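Local coordinates for putative SAM-dependent O-methyltranferase (Podospora anserina, PDB 4YMH), which binds S-adenosyl-L-homocysteine and is probably an S-adenosylmethionine-dependent O-methyltransferase of the cation-dependent family, at residues Lys47-Ile58 and Tyr75-Gly86; Tyr150-Asp159 and Phe207-Ile217. One frame throughout, in Å; residues are numbered along the deposited sequence.

Contact 1 (Lys47-Ile58 and Tyr75-Gly86); sequences KMSSRLQGSWMI and YSGYSALAWYEG. With SAH (S-adenosyl-L-homocysteine), chain E.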
loop_
_atom_site.group_PDB
_atom_site.type_symbol
_atom_site.label_atom_id
_atom_site.label_comp_id
_atom_site.label_asym_id
_atom_site.label_seq_id
_atom_site.Cartn_x
_atom_site.Cartn_y
_atom_site.Cartn_z
ATOM N N LYS A 47 9.923 -13.566 -12.884
ATOM C CA LYS A 47 10.396 -12.192 -12.711
ATOM C C LYS A 47 9.282 -11.171 -12.928
ATOM O O LYS A 47 9.365 -10.038 -12.448
ATOM C CB LYS A 47 11.539 -11.887 -13.684
ATOM C CG LYS A 47 12.796 -12.715 -13.499
ATOM C CD LYS A 47 13.895 -12.197 -14.413
ATOM C CE LYS A 47 15.170 -13.010 -14.268
ATOM N NZ LYS A 47 16.284 -12.386 -15.024
ATOM N N MET A 48 8.250 -11.566 -13.671
ATOM C CA MET A 48 7.149 -10.659 -13.984
ATOM C C MET A 48 6.212 -10.476 -12.789
ATOM O O MET A 48 6.014 -11.402 -12.001
ATOM C CB MET A 48 6.365 -11.175 -15.197
ATOM C CG MET A 48 5.189 -10.309 -15.613
ATOM S SD MET A 48 4.561 -10.881 -17.199
ATOM C CE MET A 48 4.289 -12.611 -16.824
ATOM N N SER A 49 5.644 -9.278 -12.654
ATOM C CA SER A 49 4.683 -9.007 -11.588
ATOM C C SER A 49 3.433 -9.868 -11.782
ATOM O O SER A 49 3.212 -10.392 -12.870
ATOM C CB SER A 49 4.338 -7.517 -11.555
ATOM O OG SER A 49 5.515 -6.747 -11.327
ATOM N N SER A 50 2.645 -10.041 -10.721
ATOM C CA SER A 50 1.360 -10.743 -10.798
ATOM C C SER A 50 0.260 -9.871 -11.419
ATOM O O SER A 50 0.457 -8.681 -11.659
ATOM C CB SER A 50 0.910 -11.177 -9.409
ATOM O OG SER A 50 0.506 -10.035 -8.658
ATOM N N ARG A 51 -0.906 -10.462 -11.659
ATOM C CA ARG A 51 -2.062 -9.708 -12.146
ATOM C C ARG A 51 -2.573 -8.697 -11.113
ATOM O O ARG A 51 -2.927 -7.558 -11.458
ATOM C CB ARG A 51 -3.190 -10.664 -12.540
ATOM C CG ARG A 51 -2.855 -11.556 -13.727
ATOM C CD ARG A 51 -4.013 -12.483 -14.087
ATOM N NE ARG A 51 -5.252 -11.756 -14.364
ATOM C CZ ARG A 51 -6.258 -12.239 -15.090
ATOM N NH1 ARG A 51 -6.172 -13.445 -15.637
ATOM N NH2 ARG A 51 -7.345 -11.511 -15.284
ATOM N N LEU A 52 -2.606 -9.115 -9.847
ATOM C CA LEU A 52 -3.046 -8.226 -8.774
ATOM C C LEU A 52 -2.121 -7.008 -8.702
ATOM O O LEU A 52 -2.579 -5.870 -8.559
ATOM C CB LEU A 52 -3.075 -8.969 -7.428
ATOM C CG LEU A 52 -3.554 -8.167 -6.215
ATOM C CD1 LEU A 52 -4.978 -7.648 -6.442
ATOM C CD2 LEU A 52 -3.484 -9.033 -4.945
ATOM N N GLN A 53 -0.814 -7.242 -8.834
ATOM C CA GLN A 53 0.138 -6.136 -8.839
ATOM C C GLN A 53 -0.117 -5.218 -10.009
ATOM O O GLN A 53 0.048 -4.003 -9.897
ATOM C CB GLN A 53 1.587 -6.636 -8.889
ATOM C CG GLN A 53 2.092 -7.237 -7.606
ATOM C CD GLN A 53 3.534 -7.696 -7.724
ATOM O OE1 GLN A 53 3.797 -8.868 -7.982
ATOM N NE2 GLN A 53 4.472 -6.765 -7.549
ATOM N N GLY A 54 -0.522 -5.789 -11.141
ATOM C CA GLY A 54 -0.934 -4.984 -12.280
ATOM C C GLY A 54 -2.091 -4.047 -11.959
ATOM O O GLY A 54 -2.074 -2.850 -12.286
ATOM N N SER A 55 -3.111 -4.594 -11.314
ATOM C CA SER A 55 -4.238 -3.756 -10.865
ATOM C C SER A 55 -3.762 -2.651 -9.923
ATOM O O SER A 55 -4.234 -1.519 -9.997
ATOM C CB SER A 55 -5.300 -4.610 -10.187
ATOM O OG SER A 55 -5.846 -5.528 -11.122
ATOM N N TRP A 56 -2.816 -2.981 -9.052
ATOM C CA TRP A 56 -2.266 -1.996 -8.113
ATOM C C TRP A 56 -1.524 -0.869 -8.839
ATOM O O TRP A 56 -1.664 0.303 -8.498
ATOM C CB TRP A 56 -1.335 -2.698 -7.118
ATOM C CG TRP A 56 -0.439 -1.793 -6.339
ATOM C CD1 TRP A 56 -0.804 -0.911 -5.360
ATOM C CD2 TRP A 56 0.981 -1.709 -6.445
ATOM N NE1 TRP A 56 0.306 -0.285 -4.850
ATOM C CE2 TRP A 56 1.415 -0.751 -5.503
ATOM C CE3 TRP A 56 1.936 -2.354 -7.242
ATOM C CZ2 TRP A 56 2.755 -0.420 -5.341
ATOM C CZ3 TRP A 56 3.268 -2.023 -7.080
ATOM C CH2 TRP A 56 3.665 -1.065 -6.136
ATOM N N MET A 57 -0.731 -1.223 -9.845
ATOM C CA MET A 57 0.001 -0.224 -10.601
ATOM C C MET A 57 -0.958 0.705 -11.329
ATOM O O MET A 57 -0.788 1.928 -11.294
ATOM C CB MET A 57 0.965 -0.903 -11.596
ATOM C CG MET A 57 2.068 -1.693 -10.908
ATOM S SD MET A 57 3.142 -2.518 -12.100
ATOM C CE MET A 57 2.118 -3.817 -12.677
ATOM N N ILE A 58 -1.974 0.135 -11.978
ATOM C CA ILE A 58 -2.927 0.954 -12.715
ATOM C C ILE A 58 -3.713 1.876 -11.766
ATOM O O ILE A 58 -3.896 3.064 -12.047
ATOM C CB ILE A 58 -3.900 0.077 -13.530
ATOM C CG1 ILE A 58 -3.110 -0.681 -14.618
ATOM C CG2 ILE A 58 -4.990 0.936 -14.154
ATOM C CD1 ILE A 58 -3.948 -1.612 -15.455
ATOM N N TYR A 75 11.947 -5.949 -18.230
ATOM C CA TYR A 75 11.692 -7.357 -18.575
ATOM C C TYR A 75 10.895 -7.464 -19.874
ATOM O O TYR A 75 11.409 -7.105 -20.932
ATOM C CB TYR A 75 10.971 -8.087 -17.442
ATOM C CG TYR A 75 10.965 -9.590 -17.611
ATOM C CD1 TYR A 75 12.159 -10.295 -17.734
ATOM C CD2 TYR A 75 9.771 -10.307 -17.647
ATOM C CE1 TYR A 75 12.171 -11.675 -17.891
ATOM C CE2 TYR A 75 9.774 -11.695 -17.812
ATOM C CZ TYR A 75 10.975 -12.365 -17.926
ATOM O OH TYR A 75 10.986 -13.732 -18.080
ATOM N N SER A 76 9.648 -7.934 -19.808
ATOM C CA SER A 76 8.861 -8.105 -21.040
ATOM C C SER A 76 7.900 -6.939 -21.323
ATOM O O SER A 76 7.155 -6.968 -22.303
ATOM C CB SER A 76 8.068 -9.411 -20.999
ATOM O OG SER A 76 6.846 -9.250 -20.291
ATOM N N GLY A 77 7.932 -5.913 -20.481
ATOM C CA GLY A 77 7.109 -4.732 -20.679
ATOM C C GLY A 77 5.784 -4.703 -19.921
ATOM O O GLY A 77 5.004 -3.764 -20.072
ATOM N N TYR A 78 5.518 -5.726 -19.117
ATOM C CA TYR A 78 4.251 -5.816 -18.378
ATOM C C TYR A 78 3.972 -4.608 -17.487
ATOM O O TYR A 78 2.875 -4.030 -17.542
ATOM C CB TYR A 78 4.224 -7.091 -17.525
ATOM C CG TYR A 78 3.011 -7.227 -16.621
ATOM C CD1 TYR A 78 1.742 -7.445 -17.154
ATOM C CD2 TYR A 78 3.137 -7.156 -15.233
ATOM C CE1 TYR A 78 0.635 -7.576 -16.330
ATOM C CE2 TYR A 78 2.027 -7.287 -14.400
ATOM C CZ TYR A 78 0.781 -7.498 -14.958
ATOM O OH TYR A 78 -0.337 -7.633 -14.153
ATOM N N SER A 79 4.945 -4.215 -16.665
ATOM C CA SER A 79 4.698 -3.092 -15.759
ATOM C C SER A 79 4.678 -1.771 -16.536
ATOM O O SER A 79 3.893 -0.889 -16.212
ATOM C CB SER A 79 5.711 -3.045 -14.599
ATOM O OG SER A 79 7.054 -3.014 -15.038
ATOM N N ALA A 80 5.498 -1.644 -17.581
ATOM C CA ALA A 80 5.407 -0.462 -18.447
ATOM C C ALA A 80 4.011 -0.322 -19.067
ATOM O O ALA A 80 3.469 0.785 -19.140
ATOM C CB ALA A 80 6.472 -0.514 -19.554
ATOM N N LEU A 81 3.427 -1.434 -19.514
ATOM C CA LEU A 81 2.098 -1.375 -20.107
ATOM C C LEU A 81 1.029 -1.105 -19.041
ATOM O O LEU A 81 0.003 -0.472 -19.337
ATOM C CB LEU A 81 1.782 -2.663 -20.876
ATOM C CG LEU A 81 2.615 -2.843 -22.157
ATOM C CD1 LEU A 81 2.450 -4.249 -22.742
ATOM C CD2 LEU A 81 2.242 -1.785 -23.192
ATOM N N ALA A 82 1.263 -1.571 -17.813
ATOM C CA ALA A 82 0.360 -1.208 -16.716
ATOM C C ALA A 82 0.362 0.307 -16.485
ATOM O O ALA A 82 -0.702 0.928 -16.401
ATOM C CB ALA A 82 0.734 -1.939 -15.424
ATOM N N TRP A 83 1.553 0.899 -16.384
ATOM C CA TRP A 83 1.663 2.354 -16.223
ATOM C C TRP A 83 0.996 3.096 -17.381
ATOM O O TRP A 83 0.295 4.110 -17.195
ATOM C CB TRP A 83 3.140 2.783 -16.123
ATOM C CG TRP A 83 3.918 2.160 -14.986
ATOM C CD1 TRP A 83 5.115 1.505 -15.078
ATOM C CD2 TRP A 83 3.561 2.141 -13.597
ATOM N NE1 TRP A 83 5.518 1.074 -13.839
ATOM C CE2 TRP A 83 4.582 1.451 -12.913
ATOM C CE3 TRP A 83 2.474 2.639 -12.865
ATOM C CZ2 TRP A 83 4.549 1.245 -11.530
ATOM C CZ3 TRP A 83 2.442 2.432 -11.501
ATOM C CH2 TRP A 83 3.479 1.743 -10.843
ATOM N N TYR A 84 1.239 2.586 -18.587
ATOM C CA TYR A 84 0.628 3.117 -19.801
ATOM C C TYR A 84 -0.896 3.141 -19.669
ATOM O O TYR A 84 -1.543 4.174 -19.914
ATOM C CB TYR A 84 1.079 2.285 -21.022
ATOM C CG TYR A 84 0.471 2.716 -22.348
ATOM C CD1 TYR A 84 1.017 3.765 -23.080
ATOM C CD2 TYR A 84 -0.647 2.077 -22.860
ATOM C CE1 TYR A 84 0.463 4.165 -24.283
ATOM C CE2 TYR A 84 -1.217 2.473 -24.070
ATOM C CZ TYR A 84 -0.655 3.517 -24.777
ATOM O OH TYR A 84 -1.207 3.911 -25.976
ATOM N N GLU A 85 -1.473 2.020 -19.245
ATOM C CA GLU A 85 -2.926 1.953 -19.083
ATOM C C GLU A 85 -3.408 2.947 -18.025
ATOM O O GLU A 85 -4.480 3.557 -18.161
ATOM C CB GLU A 85 -3.372 0.535 -18.697
ATOM C CG GLU A 85 -3.326 -0.502 -19.831
ATOM C CD GLU A 85 -4.406 -0.302 -20.888
ATOM O OE1 GLU A 85 -5.272 0.593 -20.731
ATOM O OE2 GLU A 85 -4.392 -1.059 -21.882
ATOM N N GLY A 86 -2.612 3.108 -16.973
ATOM C CA GLY A 86 -3.009 3.977 -15.878
ATOM C C GLY A 86 -2.863 5.456 -16.177
ATOM O O GLY A 86 -3.321 6.293 -15.398
HETATM N N SAH E . 9.219 -4.807 -14.113
HETATM C CA SAH E . 8.950 -6.073 -14.733
HETATM C CB SAH E . 9.947 -7.139 -14.289
HETATM C CG SAH E . 11.405 -6.715 -14.140
HETATM S SD SAH E . 12.425 -8.101 -13.800
HETATM C C SAH E . 7.560 -6.553 -14.413
HETATM O O SAH E . 7.028 -7.371 -15.125
HETATM O OXT SAH E . 6.992 -6.110 -13.426
HETATM C "C5'" SAH E . 13.950 -7.253 -13.721
HETATM C "C4'" SAH E . 14.486 -6.787 -15.065
HETATM O "O4'" SAH E . 15.611 -5.953 -14.858
HETATM C "C3'" SAH E . 14.977 -7.925 -15.928
HETATM O "O3'" SAH E . 14.379 -7.885 -17.201
HETATM C "C2'" SAH E . 16.463 -7.702 -16.040
HETATM O "O2'" SAH E . 17.006 -8.150 -17.241
HETATM C "C1'" SAH E . 16.612 -6.219 -15.809
HETATM N N9 SAH E . 17.922 -5.834 -15.265
HETATM C C8 SAH E . 18.664 -6.490 -14.392
HETATM N N7 SAH E . 19.779 -5.831 -14.130
HETATM C C5 SAH E . 19.758 -4.729 -14.838
HETATM C C6 SAH E . 20.631 -3.571 -15.023
HETATM N N6 SAH E . 21.766 -3.524 -14.362
HETATM N N1 SAH E . 20.251 -2.599 -15.847
HETATM C C2 SAH E . 19.089 -2.676 -16.487
HETATM N N3 SAH E . 18.244 -3.682 -16.369
HETATM C C4 SAH E . 18.522 -4.720 -15.572
#
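Met57 of helix 51-64 enters helix 78-86 as a knob into a hole, seated among Tyr78, Ser79, Ala82 and Trp83, and can be traced atom by atom. Its CB lies over one face of the Trp83 indole, 3.9 Å from the centroid of the six-membered ring and 21° off the normal, a CH-pi contact. CG continues along that face to Trp83 CH2. SD stays over the same ring in a Met-aromatic contact and meets Ser79 CB at 3.6 Å. The bend at the last torsion (chi3 -73°) carries CE to Ala82 CB, also at 3.6 Å, and on toward Tyr78 CE2.

Tyr78 also touches the ligand, its CB lying 3.7 Å from SAH O. Its OH donates to Ser50 O at 2.8 Å, coming from above the carbonyl plane, while Gly54 N reaches the same oxygen from the opposite face; two donors thus hold the carbonyl at the helix start, where Ser50 and Gln53 form a capping box and Ser50 OG also bonds Ser4 of the second subunit. Further up the chain, Lys47 CB rests over the centre of the Tyr75 ring. The amino acid end of S-adenosyl-L-homocysteine lies between the two segments: Ser49 OG donates to SAH OXT at 2.6 Å, and SAH N donates to Ser79 OG at 3.0 Å, an oxygen that also bonds Glu71.

The segment axes are 8.4 Å apart at 38°. Helix 29-41 covers Met48, helix 101-114 packs on Tyr75 and Ala80, and strand 68-72 lies against Ala80 and Trp83, placing the pair beside the parallel strands of the Rossmann-like methyltransferase fold.

Contact 2 (Tyr150-Asp159 and Phe207-Ile217); sequences YAGYVKTILD and FSAGLMEDPRI. With SAH (S-adenosyl-L-homocysteine), chain E.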
loop_
_atom_site.group_PDB
_atom_site.type_symbol
_atom_site.label_atom_id
_atom_site.label_comp_id
_atom_site.label_asym_id
_atom_site.label_seq_id
_atom_site.Cartn_x
_atom_site.Cartn_y
_atom_site.Cartn_z
ATOM N N TYR A 150 19.783 -1.402 -6.192
ATOM C CA TYR A 150 18.749 -0.488 -5.690
ATOM C C TYR A 150 19.336 0.725 -4.969
ATOM O O TYR A 150 18.958 1.875 -5.248
ATOM C CB TYR A 150 17.787 -1.218 -4.737
ATOM C CG TYR A 150 16.699 -2.056 -5.386
ATOM C CD1 TYR A 150 16.879 -2.638 -6.632
ATOM C CD2 TYR A 150 15.492 -2.280 -4.729
ATOM C CE1 TYR A 150 15.885 -3.425 -7.208
ATOM C CE2 TYR A 150 14.491 -3.052 -5.299
ATOM C CZ TYR A 150 14.696 -3.625 -6.532
ATOM O OH TYR A 150 13.704 -4.399 -7.083
ATOM N N ALA A 151 20.262 0.478 -4.045
ATOM C CA ALA A 151 20.845 1.573 -3.273
ATOM C C ALA A 151 21.438 2.605 -4.225
ATOM O O ALA A 151 21.115 3.805 -4.146
ATOM C CB ALA A 151 21.890 1.059 -2.309
ATOM N N GLY A 152 22.223 2.119 -5.184
ATOM C CA GLY A 152 22.872 3.005 -6.139
ATOM C C GLY A 152 21.843 3.806 -6.923
ATOM O O GLY A 152 21.969 5.038 -7.083
ATOM N N TYR A 153 20.784 3.121 -7.351
ATOM C CA TYR A 153 19.753 3.788 -8.139
ATOM C C TYR A 153 19.131 4.919 -7.320
ATOM O O TYR A 153 19.024 6.069 -7.792
ATOM C CB TYR A 153 18.679 2.800 -8.587
ATOM C CG TYR A 153 19.184 1.749 -9.544
ATOM C CD1 TYR A 153 20.122 2.066 -10.525
ATOM C CD2 TYR A 153 18.735 0.436 -9.467
ATOM C CE1 TYR A 153 20.592 1.108 -11.414
ATOM C CE2 TYR A 153 19.206 -0.539 -10.354
ATOM C CZ TYR A 153 20.138 -0.193 -11.318
ATOM O OH TYR A 153 20.614 -1.140 -12.206
ATOM N N VAL A 154 18.781 4.606 -6.075
ATOM C CA VAL A 154 18.059 5.592 -5.272
ATOM C C VAL A 154 19.005 6.758 -5.031
ATOM O O VAL A 154 18.602 7.928 -5.110
ATOM C CB VAL A 154 17.537 5.001 -3.940
ATOM C CG1 VAL A 154 17.060 6.114 -3.008
ATOM C CG2 VAL A 154 16.399 4.018 -4.200
ATOM N N LYS A 155 20.288 6.449 -4.837
ATOM C CA LYS A 155 21.244 7.516 -4.573
ATOM C C LYS A 155 21.273 8.482 -5.765
ATOM O O LYS A 155 21.148 9.707 -5.597
ATOM C CB LYS A 155 22.642 6.941 -4.303
ATOM C CG LYS A 155 23.688 7.974 -3.967
ATOM C CD LYS A 155 25.053 7.323 -3.846
ATOM C CE LYS A 155 26.160 8.356 -3.778
ATOM N NZ LYS A 155 25.915 9.252 -2.626
ATOM N N THR A 156 21.363 7.916 -6.967
ATOM C CA THR A 156 21.438 8.731 -8.171
ATOM C C THR A 156 20.177 9.569 -8.236
ATOM O O THR A 156 20.229 10.796 -8.425
ATOM C CB THR A 156 21.593 7.868 -9.443
ATOM O OG1 THR A 156 22.900 7.274 -9.458
ATOM C CG2 THR A 156 21.431 8.709 -10.712
ATOM N N ILE A 157 19.054 8.909 -7.970
ATOM C CA ILE A 157 17.755 9.554 -8.117
ATOM C C ILE A 157 17.680 10.747 -7.183
ATOM O O ILE A 157 17.276 11.839 -7.581
ATOM C CB ILE A 157 16.615 8.561 -7.844
ATOM C CG1 ILE A 157 16.472 7.619 -9.038
ATOM C CG2 ILE A 157 15.320 9.285 -7.580
ATOM C CD1 ILE A 157 15.669 6.377 -8.753
ATOM N N LEU A 158 18.160 10.579 -5.958
ATOM C CA LEU A 158 18.045 11.697 -5.045
ATOM C C LEU A 158 19.112 12.734 -5.357
ATOM O O LEU A 158 18.834 13.936 -5.306
ATOM C CB LEU A 158 18.153 11.235 -3.606
ATOM C CG LEU A 158 17.044 10.251 -3.246
ATOM C CD1 LEU A 158 17.355 9.642 -1.886
ATOM C CD2 LEU A 158 15.682 10.945 -3.234
ATOM N N ASP A 159 20.313 12.280 -5.717
ATOM C CA ASP A 159 21.423 13.222 -5.877
ATOM C C ASP A 159 21.150 14.172 -7.033
ATOM O O ASP A 159 21.486 15.358 -6.966
ATOM C CB ASP A 159 22.754 12.500 -6.111
ATOM C CG ASP A 159 23.315 11.852 -4.848
ATOM O OD1 ASP A 159 22.779 12.077 -3.738
ATOM O OD2 ASP A 159 24.327 11.129 -4.972
ATOM N N PHE A 207 20.543 -2.222 1.607
ATOM C CA PHE A 207 19.760 -1.166 0.956
ATOM C C PHE A 207 18.796 -0.511 1.952
ATOM O O PHE A 207 18.807 0.722 2.165
ATOM C CB PHE A 207 18.997 -1.755 -0.231
ATOM C CG PHE A 207 17.915 -0.851 -0.800
ATOM C CD1 PHE A 207 18.242 0.349 -1.412
ATOM C CD2 PHE A 207 16.578 -1.226 -0.743
ATOM C CE1 PHE A 207 17.242 1.179 -1.958
ATOM C CE2 PHE A 207 15.578 -0.402 -1.272
ATOM C CZ PHE A 207 15.922 0.797 -1.886
ATOM N N SER A 208 17.992 -1.365 2.581
ATOM C CA SER A 208 16.961 -0.922 3.521
ATOM C C SER A 208 17.558 -0.165 4.694
ATOM O O SER A 208 17.027 0.863 5.095
ATOM C CB SER A 208 16.153 -2.111 4.040
ATOM O OG SER A 208 15.444 -2.732 2.992
ATOM N N ALA A 209 18.662 -0.667 5.243
ATOM C CA ALA A 209 19.304 0.017 6.367
ATOM C C ALA A 209 19.876 1.366 5.934
ATOM O O ALA A 209 19.840 2.339 6.689
ATOM C CB ALA A 209 20.400 -0.854 6.976
ATOM N N GLY A 210 20.399 1.422 4.714
ATOM C CA GLY A 210 20.954 2.657 4.191
ATOM C C GLY A 210 19.913 3.755 4.011
ATOM O O GLY A 210 20.209 4.938 4.220
ATOM N N LEU A 211 18.712 3.378 3.595
ATOM C CA LEU A 211 17.649 4.375 3.448
ATOM C C LEU A 211 17.366 5.089 4.761
ATOM O O LEU A 211 17.061 6.287 4.778
ATOM C CB LEU A 211 16.371 3.738 2.934
ATOM C CG LEU A 211 16.417 3.147 1.530
ATOM C CD1 LEU A 211 15.032 2.612 1.171
ATOM C CD2 LEU A 211 16.920 4.164 0.480
ATOM N N MET A 212 17.479 4.364 5.868
ATOM C CA MET A 212 17.166 4.967 7.161
ATOM C C MET A 212 18.197 6.011 7.578
ATOM O O MET A 212 17.919 6.840 8.450
ATOM C CB MET A 212 17.037 3.894 8.239
ATOM C CG MET A 212 15.837 2.979 8.032
ATOM S SD MET A 212 14.267 3.868 7.810
ATOM C CE MET A 212 14.045 4.548 9.432
ATOM N N GLU A 213 19.367 6.001 6.940
ATOM C CA GLU A 213 20.418 6.947 7.296
ATOM C C GLU A 213 20.393 8.203 6.421
ATOM O O GLU A 213 21.175 9.130 6.643
ATOM C CB GLU A 213 21.801 6.284 7.184
ATOM C CG GLU A 213 21.967 5.056 8.059
ATOM C CD GLU A 213 21.739 5.364 9.528
ATOM O OE1 GLU A 213 22.281 6.378 10.022
ATOM O OE2 GLU A 213 21.005 4.594 10.189
ATOM N N ASP A 214 19.512 8.227 5.423
ATOM C CA ASP A 214 19.493 9.338 4.462
ATOM C C ASP A 214 18.534 10.421 4.938
ATOM O O ASP A 214 17.333 10.196 5.010
ATOM C CB ASP A 214 19.100 8.840 3.070
ATOM C CG ASP A 214 19.400 9.863 1.968
ATOM O OD1 ASP A 214 19.178 11.078 2.167
ATOM O OD2 ASP A 214 19.858 9.445 0.890
ATOM N N PRO A 215 19.071 11.603 5.274
ATOM C CA PRO A 215 18.234 12.630 5.896
ATOM C C PRO A 215 17.272 13.299 4.916
ATOM O O PRO A 215 16.480 14.135 5.338
ATOM C CB PRO A 215 19.252 13.644 6.428
ATOM C CG PRO A 215 20.442 13.489 5.539
ATOM C CD PRO A 215 20.475 12.028 5.134
ATOM N N ARG A 216 17.336 12.945 3.640
ATOM C CA ARG A 216 16.498 13.614 2.643
ATOM C C ARG A 216 15.109 12.989 2.503
ATOM O O ARG A 216 14.193 13.603 1.938
ATOM C CB ARG A 216 17.204 13.615 1.279
ATOM C CG ARG A 216 18.482 14.432 1.244
ATOM C CD ARG A 216 19.243 14.195 -0.066
ATOM N NE ARG A 216 19.647 12.799 -0.202
ATOM C CZ ARG A 216 20.430 12.333 -1.173
ATOM N NH1 ARG A 216 20.897 13.150 -2.101
ATOM N NH2 ARG A 216 20.754 11.049 -1.207
ATOM N N ILE A 217 14.936 11.783 3.033
ATOM C CA ILE A 217 13.766 10.987 2.683
ATOM C C ILE A 217 12.988 10.413 3.857
ATOM O O ILE A 217 13.551 10.148 4.920
ATOM C CB ILE A 217 14.171 9.801 1.768
ATOM C CG1 ILE A 217 15.312 8.990 2.398
ATOM C CG2 ILE A 217 14.568 10.304 0.392
ATOM C CD1 ILE A 217 15.725 7.748 1.604
HETATM N N SAH E . 9.219 -4.807 -14.113
HETATM C CA SAH E . 8.950 -6.073 -14.733
HETATM C CB SAH E . 9.947 -7.139 -14.289
HETATM C CG SAH E . 11.405 -6.715 -14.140
HETATM S SD SAH E . 12.425 -8.101 -13.800
HETATM C C SAH E . 7.560 -6.553 -14.413
HETATM O O SAH E . 7.028 -7.371 -15.125
HETATM O OXT SAH E . 6.992 -6.110 -13.426
HETATM C "C5'" SAH E . 13.950 -7.253 -13.721
HETATM C "C4'" SAH E . 14.486 -6.787 -15.065
HETATM O "O4'" SAH E . 15.611 -5.953 -14.858
HETATM C "C3'" SAH E . 14.977 -7.925 -15.928
HETATM O "O3'" SAH E . 14.379 -7.885 -17.201
HETATM C "C2'" SAH E . 16.463 -7.702 -16.040
HETATM O "O2'" SAH E . 17.006 -8.150 -17.241
HETATM C "C1'" SAH E . 16.612 -6.219 -15.809
HETATM N N9 SAH E . 17.922 -5.834 -15.265
HETATM C C8 SAH E . 18.664 -6.490 -14.392
HETATM N N7 SAH E . 19.779 -5.831 -14.130
HETATM C C5 SAH E . 19.758 -4.729 -14.838
HETATM C C6 SAH E . 20.631 -3.571 -15.023
HETATM N N6 SAH E . 21.766 -3.524 -14.362
HETATM N N1 SAH E . 20.251 -2.599 -15.847
HETATM C C2 SAH E . 19.089 -2.676 -16.487
HETATM N N3 SAH E . 18.244 -3.682 -16.369
HETATM C C4 SAH E . 18.522 -4.720 -15.572
#
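Phe207 packs its ring against the first turn of helix 150-159, where the packing is tight. Tyr150 CB stands over the ring centre, 3.7 Å from the centroid and 12° off the normal, while Leu211 CG covers the opposite face toward the rim. The Tyr150 ring meets this aromatic as a T-shaped pair: its edge faces Phe207, with planes at 88° and centroids 5.5 Å apart. Phe207 CG is anti to its backbone N (chi1 167°), which lays CD1 beside Ala151 N at 3.3 Å; Val154 CG2 closes in at the ring edge. Cys171 of strand 167-171 touches both aromatics.

At the other end Leu158 lies between the buried apolar part and the solvent side. Its CD1 touches Ile217 CG2 at 3.7 Å, whereas its CB lies over the centre of the Arg216 guanidinium. The orientation of that group is set chiefly by carboxylates: NE and NH2 grip Asp214 side-on, NE at the syn lone pair of OD1 and NH2 at that of OD2, 2.8 Å away. Across the contact, NH1 donates to Asp159 OD1 at 2.7 Å, nearly in the guanidinium plane. Lys155 and Asp159 lie exposed on this side, and their mutual salt bridge is weak and long, 3.4 Å from NZ to OD2.

A leucine in place of Arg216 would probably leave Asp159 and Asp214 without their shared positive partner and the Asp214 carboxylate freer to turn. The chemistry thus implies two modes of joining the segments, apolar and aromatic inside, ionic outside, with one cation bridging two acidic side chains.

Contacts 1 and 2 follow one another along the chain without overlap; their centres are 24 Å apart, and their nearest atoms remain about 9 Å from each other. The bound S-adenosyl-L-homocysteine relates them. Contact 1 supplies six pocket residues and holds the amino acid end of the ligand, whereas contact 2 reaches its adenine through Tyr153 alone, whose OH lies 3.4 Å from SAH N6 and is hydrogen-bonded to Asn146. Contact 1 lies deeper, about 9 Å from the chain centre to its own centre, against 16 Å for contact 2. Both also touch the second subunit: Ser50 and Leu52 meet its Ser4, Ser55 and Trp56 its Leu220, while Ser208 and Met212 pack on its Tyr19 and Ser24.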